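Local coordinates for protein 2-polyprenyl-6-methoxyphenol hydroxylase-like FAD-dependent oxidoreductase (Streptomyces sp. NRRL 11266, PDB 6UI5) that binds flavin-adenine dinucleotide in a Rossmann-type domain and probably works as an FAD-dependent oxidoreductase, at residues Lys84-Gly87 against Pro88-Pro91; Val95-Ser98 against Arg99-Val103; Gly153-Gly156 against Arg157-Val161; Ala304-Leu307 against Gly308-Ala312; Met419-Ala422 against Glu423-Gln426. All blocks are in the same frame, centred on the assembly; numbering follows the deposited sequence.

Overall arrangement
The five contacts are local, each within one continuous stretch, and follow one another along the chain. Contacts 1 to 4 belong to the FAD binding domain; contact 5 lies in the thioredoxin-like C-terminal part. Contact 2 starts helix 97-110, and contact 3 links strand 150-153 of the parallel sheet to helix 160-164; both border the FAD, with centres about 21 Å apart. Contact 4, in helix 295-316, has its centre about 18 Å from those of contacts 3 and 5. Contacts 1 and 3 lie farthest apart, about 34 Å between centres. Contacts 2 and 3 shape the FAD site; contacts 1 and 5 lie where the two parts meet (Arg-89 on Pro-408, Leu-425 on Gln-56).

Contact 1: residues Lys84-Gly87 against Pro88-Pro91; sequences KVQG and PREP
Arg-89 folds back onto the backbone of Gln-86 across a bend in the loop that joins strand 78-80 to strand 92-93 of the FAD binding domain. Hydrogen bonding carries the contact. Arg-89 NE gives a bond of 3.0 Å to Gln-86 O, with an N-H...O angle of 139°; the carbonyl points almost straight at NE yet sits 25° out of the guanidinium plane. Arg-89 NH2 adds a weak second bond to the same Gln-86 O at 3.3 Å, so two nitrogens at one edge of the group share a single acceptor. The chain is bent at chi2, which swings the guanidinium back over the bend. Its remaining nitrogen, NH1, forms a salt bridge with Glu-52, so both ends of the group are held.

Backbone shape contributes as well: Gly-87, between Gln-86 and the rigid ring of Pro-88, has a positive phi of 74°, a region that glycine enters easily, and this helps the chain change direction there.

Van der Waals contact is slight. Gln-86 CG comes to 4.2 Å from Arg-89 NH2. Val-85, buried against helix 369-379, crosses the arginine at about a right angle, its CG1 4.2 Å from Arg-89 NE.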
loop_
_atom_site.group_PDB
_atom_site.type_symbol
_atom_site.label_atom_id
_atom_site.label_comp_id
_atom_site.label_asym_id
_atom_site.label_seq_id
_atom_site.Cartn_x
_atom_site.Cartn_y
_atom_site.Cartn_z
ATOM N N LYS A 84 4.078 -8.589 -16.254
ATOM C CA LYS A 84 4.296 -7.180 -16.550
ATOM C C LYS A 84 5.740 -6.747 -16.308
ATOM O O LYS A 84 6.096 -5.609 -16.613
ATOM C CB LYS A 84 3.333 -6.313 -15.716
ATOM C CG LYS A 84 1.848 -6.687 -15.857
ATOM C CD LYS A 84 1.034 -5.652 -16.637
ATOM C CE LYS A 84 1.335 -5.662 -18.144
ATOM N NZ LYS A 84 0.737 -4.476 -18.856
ATOM N N VAL A 85 6.579 -7.620 -15.783
ATOM C CA VAL A 85 7.978 -7.282 -15.544
ATOM C C VAL A 85 8.727 -7.338 -16.870
ATOM O O VAL A 85 8.452 -8.188 -17.722
ATOM C CB VAL A 85 8.585 -8.229 -14.484
ATOM C CG1 VAL A 85 10.081 -7.985 -14.290
ATOM C CG2 VAL A 85 7.855 -8.057 -13.162
ATOM N N GLN A 86 9.672 -6.421 -17.051
ATOM C CA GLN A 86 10.353 -6.264 -18.330
ATOM C C GLN A 86 11.074 -7.543 -18.756
ATOM O O GLN A 86 11.633 -8.268 -17.932
ATOM C CB GLN A 86 11.343 -5.096 -18.231
ATOM C CG GLN A 86 12.441 -5.067 -19.274
ATOM C CD GLN A 86 12.110 -4.164 -20.450
ATOM O OE1 GLN A 86 10.951 -3.784 -20.665
ATOM N NE2 GLN A 86 13.134 -3.809 -21.215
ATOM N N GLY A 87 11.048 -7.814 -20.062
ATOM C CA GLY A 87 11.916 -8.788 -20.692
ATOM C C GLY A 87 11.509 -10.203 -20.376
ATOM O O GLY A 87 10.559 -10.428 -19.628
ATOM N N PRO A 88 12.192 -11.187 -20.959
ATOM C CA PRO A 88 12.036 -12.573 -20.486
ATOM C C PRO A 88 12.797 -12.821 -19.187
ATOM O O PRO A 88 13.931 -12.367 -19.010
ATOM C CB PRO A 88 12.623 -13.416 -21.628
ATOM C CG PRO A 88 12.704 -12.494 -22.809
ATOM C CD PRO A 88 12.900 -11.113 -22.244
ATOM N N ARG A 89 12.147 -13.541 -18.262
ATOM C CA ARG A 89 12.805 -14.054 -17.063
ATOM C C ARG A 89 12.329 -15.452 -16.691
ATOM O O ARG A 89 11.688 -16.135 -17.489
ATOM C CB ARG A 89 12.608 -13.114 -15.870
ATOM C CG ARG A 89 12.506 -11.621 -16.239
ATOM C CD ARG A 89 13.585 -10.825 -15.560
ATOM N NE ARG A 89 13.615 -9.441 -16.029
ATOM C CZ ARG A 89 14.719 -8.720 -16.216
ATOM N NH1 ARG A 89 15.940 -9.234 -15.962
ATOM N NH2 ARG A 89 14.613 -7.465 -16.675
ATOM N N GLU A 90 12.625 -15.857 -15.464
ATOM C CA GLU A 90 12.496 -17.250 -15.073
ATOM C C GLU A 90 11.420 -17.434 -14.015
ATOM O O GLU A 90 11.211 -16.561 -13.169
ATOM C CB GLU A 90 13.814 -17.783 -14.502
ATOM C CG GLU A 90 14.878 -18.062 -15.496
ATOM C CD GLU A 90 16.171 -18.461 -14.817
ATOM O OE1 GLU A 90 16.877 -17.551 -14.326
ATOM O OE2 GLU A 90 16.467 -19.677 -14.764
ATOM N N PRO A 91 10.743 -18.575 -14.023
ATOM C CA PRO A 91 9.994 -18.994 -12.833
ATOM C C PRO A 91 10.943 -19.292 -11.686
ATOM O O PRO A 91 12.106 -19.646 -11.894
ATOM C CB PRO A 91 9.284 -20.267 -13.299
ATOM C CG PRO A 91 10.223 -20.831 -14.377
ATOM C CD PRO A 91 10.742 -19.602 -15.084
#

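Contact 2: residues Val95-Ser98 against Arg99-Val103; sequences VLQS and RLEKV
Leu-96 lays its CD1 methyl against the aliphatic part of Arg-99, with Leu-96 CD1 3.5 Å from Arg-99 CD. The arginine chain turns at chi3 (89°), bringing the guanidinium round toward Val-95, whose CG1 lies 4.1 Å from Arg-99 NH1; these two side chains meet at about a right angle.

A polar pair spans one helical turn further round. Gln-97 NE2 donates to Glu-101 OE1 over 3.0 Å, nearly straight at 162°. The acceptor lies in the amide plane of Gln-97, whereas the donor reaches the carboxylate from above, 40° out of its plane. Gln-97 is extended, with CG anti to the backbone N, and this carries the amide out to the glutamate. Both ends of the pair are tied further: Gln-97 OE1 accepts from Ala-43 N, and Glu-101 OE1 also forms a salt bridge with Arg-38, which itself binds FAD.

Backbone bonds start the helix. Leu-96 O accepts from Leu-100 N at 3.1 Å, and Gln-97 O from Glu-101 N at 2.9 Å. The arrangement is that of a helix N-terminus, Leu-96 being the N-cap of helix 97-110, with an i to i+4 Gln-Glu pair bordering the FAD pocket.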
loop_
_atom_site.group_PDB
_atom_site.type_symbol
_atom_site.label_atom_id
_atom_site.label_comp_id
_atom_site.label_asym_id
_atom_site.label_seq_id
_atom_site.Cartn_x
_atom_site.Cartn_y
_atom_site.Cartn_z
ATOM N N VAL A 95 14.902 -25.477 -5.797
ATOM C CA VAL A 95 16.251 -25.952 -5.545
ATOM C C VAL A 95 16.449 -25.978 -4.042
ATOM O O VAL A 95 16.012 -25.069 -3.332
ATOM C CB VAL A 95 17.325 -25.077 -6.214
ATOM C CG1 VAL A 95 18.680 -25.730 -6.048
ATOM C CG2 VAL A 95 17.005 -24.862 -7.702
ATOM N N LEU A 96 17.087 -27.024 -3.557
ATOM C CA LEU A 96 17.231 -27.209 -2.131
ATOM C C LEU A 96 18.497 -26.504 -1.674
ATOM O O LEU A 96 19.559 -26.665 -2.287
ATOM C CB LEU A 96 17.258 -28.696 -1.789
ATOM C CG LEU A 96 16.041 -29.431 -2.386
ATOM C CD1 LEU A 96 16.218 -29.884 -3.869
ATOM C CD2 LEU A 96 15.558 -30.591 -1.507
ATOM N N GLN A 97 18.364 -25.685 -0.632
ATOM C CA GLN A 97 19.485 -24.936 -0.082
ATOM C C GLN A 97 20.759 -25.769 0.040
ATOM O O GLN A 97 21.833 -25.304 -0.349
ATOM C CB GLN A 97 19.108 -24.348 1.275
ATOM C CG GLN A 97 20.112 -23.330 1.791
ATOM C CD GLN A 97 19.664 -22.665 3.070
ATOM O OE1 GLN A 97 18.472 -22.661 3.398
ATOM N NE2 GLN A 97 20.627 -22.123 3.825
ATOM N N SER A 98 20.673 -27.000 0.551
ATOM C CA SER A 98 21.907 -27.751 0.713
ATOM C C SER A 98 22.521 -28.094 -0.636
ATOM O O SER A 98 23.753 -28.204 -0.743
ATOM C CB SER A 98 21.670 -29.021 1.538
ATOM O OG SER A 98 20.859 -29.945 0.834
ATOM N N ARG A 99 21.689 -28.296 -1.667
ATOM C CA ARG A 99 22.228 -28.538 -3.009
ATOM C C ARG A 99 22.955 -27.306 -3.537
ATOM O O ARG A 99 24.022 -27.421 -4.159
ATOM C CB ARG A 99 21.118 -28.966 -3.972
ATOM C CG ARG A 99 20.657 -30.418 -3.794
ATOM C CD ARG A 99 19.498 -30.802 -4.724
ATOM N NE ARG A 99 19.947 -31.327 -6.015
ATOM C CZ ARG A 99 19.729 -30.746 -7.197
ATOM N NH1 ARG A 99 19.053 -29.602 -7.280
ATOM N NH2 ARG A 99 20.180 -31.318 -8.305
ATOM N N LEU A 100 22.408 -26.115 -3.269
ATOM C CA LEU A 100 23.088 -24.880 -3.640
ATOM C C LEU A 100 24.404 -24.718 -2.897
ATOM O O LEU A 100 25.431 -24.368 -3.499
ATOM C CB LEU A 100 22.192 -23.692 -3.355
ATOM C CG LEU A 100 22.951 -22.374 -3.347
ATOM C CD1 LEU A 100 23.270 -21.990 -4.772
ATOM C CD2 LEU A 100 22.102 -21.327 -2.680
ATOM N N GLU A 101 24.388 -24.938 -1.577
ATOM C CA GLU A 101 25.599 -24.746 -0.793
ATOM C C GLU A 101 26.670 -25.726 -1.225
ATOM O O GLU A 101 27.858 -25.384 -1.240
ATOM C CB GLU A 101 25.303 -24.883 0.709
ATOM C CG GLU A 101 24.144 -24.005 1.170
ATOM C CD GLU A 101 24.095 -23.757 2.692
ATOM O OE1 GLU A 101 23.411 -22.786 3.081
ATOM O OE2 GLU A 101 24.716 -24.519 3.489
ATOM N N LYS A 102 26.263 -26.932 -1.610
ATOM C CA LYS A 102 27.233 -27.912 -2.073
ATOM C C LYS A 102 27.950 -27.413 -3.325
ATOM O O LYS A 102 29.183 -27.468 -3.402
ATOM C CB LYS A 102 26.536 -29.249 -2.303
ATOM C CG LYS A 102 27.402 -30.329 -2.906
ATOM C CD LYS A 102 28.306 -30.935 -1.893
ATOM C CE LYS A 102 29.186 -31.990 -2.533
ATOM N NZ LYS A 102 30.122 -31.424 -3.530
ATOM N N VAL A 103 27.211 -26.862 -4.301
ATOM C CA VAL A 103 27.940 -26.440 -5.498
ATOM C C VAL A 103 28.828 -25.239 -5.187
ATOM O O VAL A 103 29.891 -25.076 -5.804
ATOM C CB VAL A 103 27.020 -26.160 -6.710
ATOM C CG1 VAL A 103 26.112 -27.349 -7.003
ATOM C CG2 VAL A 103 26.228 -24.911 -6.524
#

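Contact 3: residues Gly153-Gly156 against Arg157-Val161; sequences GCDG and RESIV. With FAD (flavin-adenine dinucleotide), chain C.
Ser-159 OG is held from two directions: it donates to Asp-155 OD1 over 2.6 Å and accepts from the backbone N of Arg-162, thereby capping helix 160-164. The hydroxyl meets OD1 on the syn side, 34° out of the carboxylate plane. The other oxygen, Asp-155 OD2, uses its syn lone pair for Val-161 N, a bond of 3.2 Å that is almost straight at 174°. The aspartate turns to these partners with CG between the backbone N and the carbonyl carbon (chi1 41°). Behind it, at the end of strand 150-153, the bare CA of Gly-153 packs 3.6 Å from Val-161 CG2.

The bend also lines the FAD. Asp-155 O approaches FAD C8A to 3.1 Å, and Asp-155 CB lies 3.4 Å from FAD N7A, beside the adenine. Cys-154 O stands 3.4 Å from FAD C5B. Gly-156, at positive-phi backbone angles that strongly favour glycine, continues the turn.

The sequence Asp-Gly-x-x-Ser-x-x-Arg fits the DG motif of this class of FAD-dependent enzymes. With the serine hydroxyl and the N-H of Val-161 bonded to one buried carboxylate, its negative charge is probably stabilised, and the loop is fixed beside the cofactor.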
loop_
_atom_site.group_PDB
_atom_site.type_symbol
_atom_site.label_atom_id
_atom_site.label_comp_id
_atom_site.label_asym_id
_atom_site.label_seq_id
_atom_site.Cartn_x
_atom_site.Cartn_y
_atom_site.Cartn_z
ATOM N N GLY A 153 32.001 -9.984 7.735
ATOM C CA GLY A 153 31.172 -10.848 8.527
ATOM C C GLY A 153 29.959 -11.310 7.759
ATOM O O GLY A 153 29.015 -10.538 7.568
ATOM N N CYS A 154 29.974 -12.560 7.304
ATOM C CA CYS A 154 28.773 -13.229 6.818
ATOM C C CYS A 154 28.309 -14.288 7.825
ATOM O O CYS A 154 27.900 -15.395 7.462
ATOM C CB CYS A 154 29.028 -13.826 5.436
ATOM S SG CYS A 154 29.920 -12.698 4.289
ATOM N N ASP A 155 28.401 -13.972 9.117
ATOM C CA ASP A 155 28.211 -14.973 10.161
ATOM C C ASP A 155 26.792 -15.010 10.714
ATOM O O ASP A 155 26.598 -15.453 11.849
ATOM C CB ASP A 155 29.203 -14.747 11.302
ATOM C CG ASP A 155 29.375 -13.276 11.637
ATOM O OD1 ASP A 155 29.115 -12.419 10.739
ATOM O OD2 ASP A 155 29.782 -12.994 12.795
ATOM N N GLY A 156 25.801 -14.542 9.951
ATOM C CA GLY A 156 24.412 -14.802 10.282
ATOM C C GLY A 156 23.801 -13.758 11.183
ATOM O O GLY A 156 24.417 -12.762 11.564
ATOM N N ARG A 157 22.545 -14.011 11.547
ATOM C CA ARG A 157 21.800 -13.045 12.339
ATOM C C ARG A 157 22.538 -12.648 13.621
ATOM O O ARG A 157 22.526 -11.480 14.011
ATOM C CB ARG A 157 20.416 -13.603 12.677
ATOM C CG ARG A 157 19.566 -12.627 13.441
ATOM C CD ARG A 157 18.785 -13.323 14.528
ATOM N NE ARG A 157 17.645 -14.042 13.991
ATOM C CZ ARG A 157 16.670 -14.547 14.730
ATOM N NH1 ARG A 157 16.692 -14.402 16.047
ATOM N NH2 ARG A 157 15.671 -15.188 14.146
ATOM N N GLU A 158 23.171 -13.584 14.307
ATOM C CA GLU A 158 23.848 -13.209 15.551
ATOM C C GLU A 158 25.335 -12.967 15.303
ATOM O O GLU A 158 26.213 -13.548 15.931
ATOM C CB GLU A 158 23.613 -14.259 16.622
ATOM C CG GLU A 158 22.428 -13.918 17.536
ATOM C CD GLU A 158 21.095 -14.332 16.952
ATOM O OE1 GLU A 158 21.075 -15.160 16.008
ATOM O OE2 GLU A 158 20.067 -13.819 17.440
ATOM N N SER A 159 25.593 -12.054 14.375
ATOM C CA SER A 159 26.939 -11.833 13.864
ATOM C C SER A 159 27.836 -11.245 14.945
ATOM O O SER A 159 27.594 -10.132 15.422
ATOM C CB SER A 159 26.879 -10.903 12.655
ATOM O OG SER A 159 28.176 -10.496 12.248
ATOM N N ILE A 160 28.869 -11.991 15.340
ATOM C CA ILE A 160 29.898 -11.416 16.198
ATOM C C ILE A 160 30.554 -10.227 15.501
ATOM O O ILE A 160 30.848 -9.202 16.131
ATOM C CB ILE A 160 30.939 -12.483 16.597
ATOM C CG1 ILE A 160 30.366 -13.476 17.627
ATOM C CG2 ILE A 160 32.201 -11.819 17.141
ATOM C CD1 ILE A 160 29.694 -14.720 17.028
ATOM N N VAL A 161 30.798 -10.339 14.190
ATOM C CA VAL A 161 31.487 -9.259 13.481
ATOM C C VAL A 161 30.696 -7.966 13.587
ATOM O O VAL A 161 31.243 -6.898 13.887
ATOM C CB VAL A 161 31.748 -9.624 12.008
ATOM C CG1 VAL A 161 32.439 -8.448 11.320
ATOM C CG2 VAL A 161 32.622 -10.876 11.876
HETATM P PA FAD C . 23.601 -18.146 7.641
HETATM O O1A FAD C . 22.817 -19.048 6.714
HETATM O O2A FAD C . 22.864 -18.062 8.967
HETATM O O5B FAD C . 25.187 -18.617 7.733
HETATM C C5B FAD C . 26.049 -18.018 8.689
HETATM C C4B FAD C . 27.231 -19.002 8.967
HETATM O O4B FAD C . 28.165 -18.485 9.726
HETATM C C3B FAD C . 26.716 -20.233 9.750
HETATM O O3B FAD C . 27.324 -21.345 9.254
HETATM C C2B FAD C . 27.167 -19.968 11.200
HETATM O O2B FAD C . 27.149 -21.264 11.926
HETATM C C1B FAD C . 28.372 -19.507 11.004
HETATM N N9A FAD C . 28.924 -18.677 12.058
HETATM C C8A FAD C . 28.249 -17.821 12.857
HETATM N N7A FAD C . 29.148 -17.196 13.648
HETATM C C5A FAD C . 30.380 -17.654 13.317
HETATM C C6A FAD C . 31.651 -17.361 13.795
HETATM N N6A FAD C . 32.276 -16.511 14.797
HETATM N N1A FAD C . 32.724 -17.976 13.289
HETATM C C2A FAD C . 32.583 -18.882 12.297
HETATM N N3A FAD C . 31.336 -19.158 11.818
HETATM C C4A FAD C . 30.240 -18.552 12.326
HETATM N N1 FAD C . 15.707 -18.711 2.685
HETATM C C2 FAD C . 14.975 -18.777 1.388
HETATM O O2 FAD C . 15.444 -18.343 0.387
HETATM N N3 FAD C . 13.624 -19.409 1.358
HETATM C C4 FAD C . 13.056 -19.948 2.595
HETATM O O4 FAD C . 11.986 -20.458 2.604
HETATM C C4X FAD C . 13.825 -19.861 3.890
HETATM N N5 FAD C . 13.205 -20.406 5.076
HETATM C C5X FAD C . 13.930 -20.323 6.367
HETATM C C6 FAD C . 13.319 -20.847 7.509
HETATM C C7 FAD C . 13.978 -20.791 8.731
HETATM C C7M FAD C . 13.077 -21.431 9.780
HETATM C C8 FAD C . 15.254 -20.218 8.844
HETATM C C8M FAD C . 15.903 -20.205 10.234
HETATM C C9 FAD C . 15.871 -19.687 7.698
HETATM C C9A FAD C . 15.215 -19.729 6.445
HETATM N N10 FAD C . 15.859 -19.152 5.203
HETATM C C10 FAD C . 15.141 -19.245 3.936
HETATM C "C1'" FAD C . 17.214 -18.575 5.308
HETATM C "C2'" FAD C . 17.457 -17.120 4.868
HETATM O "O2'" FAD C . 17.598 -17.010 3.501
HETATM C "C3'" FAD C . 18.797 -16.626 5.408
HETATM O "O3'" FAD C . 18.824 -15.247 5.215
HETATM C "C4'" FAD C . 20.051 -17.184 4.704
HETATM O "O4'" FAD C . 20.170 -18.577 4.759
HETATM C "C5'" FAD C . 21.211 -16.584 5.508
HETATM O "O5'" FAD C . 22.409 -16.644 4.786
HETATM P P FAD C . 23.828 -16.165 5.484
HETATM O O1P FAD C . 24.970 -16.889 4.812
HETATM O O2P FAD C . 24.030 -14.662 5.517
HETATM O O3P FAD C . 23.678 -16.594 7.074
#

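Contact 4: residues Ala304-Leu307 against Gly308-Ala312; sequences AVNL and GWKIA
Asn-306 and Lys-310, one turn apart on helix 295-316, supply the side-chain polar bond: Lys-310 NZ donates to Asn-306 OD1 over 2.7 Å. The ammonium approaches well off the C=O direction, at a C=O...N angle of 116°, and is tilted out of the carbonyl plane. The lysine gets there by staying extended beyond CG. Glu-330 braces both residues, its OE2 taking Asn-306 ND2 and Lys-310 NZ, and Ser-326 OG also meets NZ, which probably balances the buried ammonium.

Backbone bonds run on either side of a kink. Gly-308 N donates to Ala-304 O at 2.7 Å, and Ile-311 N to Leu-307 O at 3.1 Å with a nearly straight 174°. Between them Trp-309 N has no bond to the preceding turn; the peptide orientation there, with Trp-309 at phi 126°, is doubtful.

Contacts of the indole and apolar packing complete the account. Val-305 O lies at the edge of the Trp-309 ring, in its plane and 3.3 Å from CD1, while Lys-310 CG covers one face, 3.6 Å above the plane. Leu-307 CD1 touches Ile-311 CG1 at 3.9 Å.

Leu-307 and Ile-311 rest on strand 150-153, Ala-304 and Val-305 face helix 12-22, and Asn-306 meets helix 325-346.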
loop_
_atom_site.group_PDB
_atom_site.type_symbol
_atom_site.label_atom_id
_atom_site.label_comp_id
_atom_site.label_asym_id
_atom_site.label_seq_id
_atom_site.Cartn_x
_atom_site.Cartn_y
_atom_site.Cartn_z
ATOM N N ALA A 304 26.836 -10.526 -1.814
ATOM C CA ALA A 304 28.192 -10.965 -2.114
ATOM C C ALA A 304 28.579 -10.607 -3.537
ATOM O O ALA A 304 29.739 -10.252 -3.808
ATOM C CB ALA A 304 28.324 -12.483 -1.897
ATOM N N VAL A 305 27.640 -10.741 -4.470
ATOM C CA VAL A 305 27.957 -10.409 -5.852
ATOM C C VAL A 305 28.291 -8.928 -5.960
ATOM O O VAL A 305 29.271 -8.548 -6.609
ATOM C CB VAL A 305 26.800 -10.844 -6.766
ATOM C CG1 VAL A 305 27.002 -10.359 -8.189
ATOM C CG2 VAL A 305 26.693 -12.387 -6.737
ATOM N N ASN A 306 27.556 -8.082 -5.229
ATOM C CA ASN A 306 27.886 -6.661 -5.188
ATOM C C ASN A 306 29.267 -6.421 -4.590
ATOM O O ASN A 306 30.068 -5.672 -5.150
ATOM C CB ASN A 306 26.833 -5.901 -4.397
ATOM C CG ASN A 306 27.025 -4.394 -4.502
ATOM O OD1 ASN A 306 27.983 -3.847 -3.960
ATOM N ND2 ASN A 306 26.132 -3.721 -5.230
ATOM N N LEU A 307 29.576 -7.055 -3.447
ATOM C CA LEU A 307 30.797 -6.681 -2.731
ATOM C C LEU A 307 32.039 -7.382 -3.269
ATOM O O LEU A 307 33.123 -6.783 -3.290
ATOM C CB LEU A 307 30.649 -6.964 -1.242
ATOM C CG LEU A 307 31.922 -6.746 -0.445
ATOM C CD1 LEU A 307 32.287 -5.294 -0.531
ATOM C CD2 LEU A 307 31.740 -7.186 1.008
ATOM N N GLY A 308 31.923 -8.636 -3.696
ATOM C CA GLY A 308 33.042 -9.243 -4.387
ATOM C C GLY A 308 33.123 -8.696 -5.801
ATOM O O GLY A 308 32.179 -8.854 -6.600
ATOM N N TRP A 309 34.252 -8.030 -6.074
ATOM C CA TRP A 309 34.649 -7.320 -7.300
ATOM C C TRP A 309 35.036 -5.915 -6.853
ATOM O O TRP A 309 36.153 -5.462 -7.135
ATOM C CB TRP A 309 33.609 -7.344 -8.447
ATOM C CG TRP A 309 32.512 -6.226 -8.541
ATOM C CD1 TRP A 309 31.191 -6.351 -8.226
ATOM C CD2 TRP A 309 32.673 -4.879 -9.026
ATOM N NE1 TRP A 309 30.519 -5.160 -8.442
ATOM C CE2 TRP A 309 31.407 -4.244 -8.940
ATOM C CE3 TRP A 309 33.762 -4.150 -9.523
ATOM C CZ2 TRP A 309 31.203 -2.907 -9.328
ATOM C CZ3 TRP A 309 33.556 -2.816 -9.920
ATOM C CH2 TRP A 309 32.284 -2.217 -9.818
ATOM N N LYS A 310 34.202 -5.267 -6.039
ATOM C CA LYS A 310 34.648 -4.009 -5.447
ATOM C C LYS A 310 35.864 -4.219 -4.551
ATOM O O LYS A 310 36.886 -3.539 -4.722
ATOM C CB LYS A 310 33.510 -3.351 -4.694
ATOM C CG LYS A 310 32.280 -3.311 -5.552
ATOM C CD LYS A 310 31.325 -2.263 -5.106
ATOM C CE LYS A 310 30.044 -2.478 -5.832
ATOM N NZ LYS A 310 28.957 -1.673 -5.236
ATOM N N ILE A 311 35.794 -5.173 -3.608
ATOM C CA ILE A 311 36.983 -5.501 -2.828
ATOM C C ILE A 311 38.114 -5.931 -3.752
ATOM O O ILE A 311 39.267 -5.501 -3.595
ATOM C CB ILE A 311 36.696 -6.598 -1.780
ATOM C CG1 ILE A 311 36.143 -6.022 -0.494
ATOM C CG2 ILE A 311 38.000 -7.292 -1.423
ATOM C CD1 ILE A 311 35.829 -7.072 0.510
ATOM N N ALA A 312 37.810 -6.795 -4.730
ATOM C CA ALA A 312 38.883 -7.255 -5.615
ATOM C C ALA A 312 39.526 -6.083 -6.346
ATOM O O ALA A 312 40.759 -6.005 -6.455
ATOM C CB ALA A 312 38.365 -8.286 -6.616
#

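Contact 5: residues Met419-Ala422 against Glu423-Gln426; sequences MGVA and ETLQ
The Glu-423 carboxylate has one face turned to the strand end: Met-419 CB, 3.6 Å from Glu-423 OE2, and Gly-420 N both lie on that side. Gly-420 N donates to Glu-423 OE1 over 2.9 Å at 162°, from well above the carboxylate plane. The glutamate is extended beyond CG, which lets it reach back three residues. A second flat group, the peptide joining Glu-423 and Thr-424, has the methionine methyl over one face, with Met-419 CE 3.4 Å from both Glu-423 C and Thr-424 N. The side chains of Met-419 and Glu-423 run alongside each other, pointing opposite ways, and Met-419 SD lies 3.7 Å from Thr-424 CG2.

Two donors grip Val-421 O. Thr-424 OG1 gives a 3.0 Å bond in the carbonyl plane, whereas Thr-424 N, also at 3.0 Å, comes from 56° above it. Weak backbone bonds from Glu-423 N to Gly-420 O and from Leu-425 N to Ala-422 O follow the same i+3 spacing. Successive i+3 bonds are the 3-10 pattern, here leading from strand 417-420 toward strand 430-434 in the thioredoxin-like C-terminal part.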
loop_
_atom_site.group_PDB
_atom_site.type_symbol
_atom_site.label_atom_id
_atom_site.label_comp_id
_atom_site.label_asym_id
_atom_site.label_seq_id
_atom_site.Cartn_x
_atom_site.Cartn_y
_atom_site.Cartn_z
ATOM N N MET A 419 24.900 -18.090 -26.331
ATOM C CA MET A 419 24.937 -18.166 -24.876
ATOM C C MET A 419 23.911 -17.178 -24.336
ATOM O O MET A 419 23.492 -16.263 -25.044
ATOM C CB MET A 419 26.325 -17.834 -24.326
ATOM C CG MET A 419 26.574 -16.338 -24.242
ATOM S SD MET A 419 28.305 -15.874 -24.391
ATOM C CE MET A 419 28.939 -16.231 -22.764
ATOM N N GLY A 420 23.492 -17.382 -23.083
ATOM C CA GLY A 420 22.682 -16.386 -22.419
ATOM C C GLY A 420 23.545 -15.229 -21.967
ATOM O O GLY A 420 24.759 -15.357 -21.825
ATOM N N VAL A 421 22.927 -14.064 -21.754
ATOM C CA VAL A 421 23.750 -12.884 -21.518
ATOM C C VAL A 421 24.428 -12.940 -20.148
ATOM O O VAL A 421 25.561 -12.461 -19.997
ATOM C CB VAL A 421 22.932 -11.593 -21.710
ATOM C CG1 VAL A 421 21.814 -11.489 -20.680
ATOM C CG2 VAL A 421 23.861 -10.368 -21.641
ATOM N N ALA A 422 23.787 -13.546 -19.141
ATOM C CA ALA A 422 24.473 -13.686 -17.855
ATOM C C ALA A 422 25.777 -14.465 -17.997
ATOM O O ALA A 422 26.732 -14.207 -17.256
ATOM C CB ALA A 422 23.566 -14.354 -16.808
ATOM N N GLU A 423 25.860 -15.384 -18.958
ATOM C CA GLU A 423 27.097 -16.144 -19.147
ATOM C C GLU A 423 28.312 -15.288 -19.559
ATOM O O GLU A 423 29.452 -15.721 -19.325
ATOM C CB GLU A 423 26.871 -17.246 -20.184
ATOM C CG GLU A 423 25.742 -18.203 -19.817
ATOM C CD GLU A 423 25.478 -19.257 -20.896
ATOM O OE1 GLU A 423 24.297 -19.442 -21.268
ATOM O OE2 GLU A 423 26.445 -19.902 -21.375
ATOM N N THR A 424 28.118 -14.105 -20.174
ATOM C CA THR A 424 29.277 -13.323 -20.610
ATOM C C THR A 424 30.070 -12.781 -19.434
ATOM O O THR A 424 31.270 -12.518 -19.570
ATOM C CB THR A 424 28.867 -12.140 -21.508
ATOM O OG1 THR A 424 28.123 -11.181 -20.745
ATOM C CG2 THR A 424 28.046 -12.595 -22.690
ATOM N N LEU A 425 29.428 -12.580 -18.285
ATOM C CA LEU A 425 30.129 -12.142 -17.075
ATOM C C LEU A 425 30.902 -13.266 -16.339
ATOM O O LEU A 425 31.430 -13.002 -15.253
ATOM C CB LEU A 425 29.141 -11.485 -16.102
ATOM C CG LEU A 425 28.404 -10.240 -16.627
ATOM C CD1 LEU A 425 26.873 -10.452 -16.751
ATOM C CD2 LEU A 425 28.682 -9.059 -15.742
ATOM N N GLN A 426 31.044 -14.476 -16.891
ATOM C CA GLN A 426 31.672 -15.541 -16.100
ATOM C C GLN A 426 33.158 -15.329 -15.887
ATOM O O GLN A 426 33.722 -15.942 -14.976
ATOM C CB GLN A 426 31.469 -16.914 -16.743
ATOM C CG GLN A 426 30.022 -17.344 -16.689
ATOM C CD GLN A 426 29.788 -18.708 -17.280
ATOM O OE1 GLN A 426 30.716 -19.496 -17.442
ATOM N NE2 GLN A 426 28.531 -19.009 -17.577
#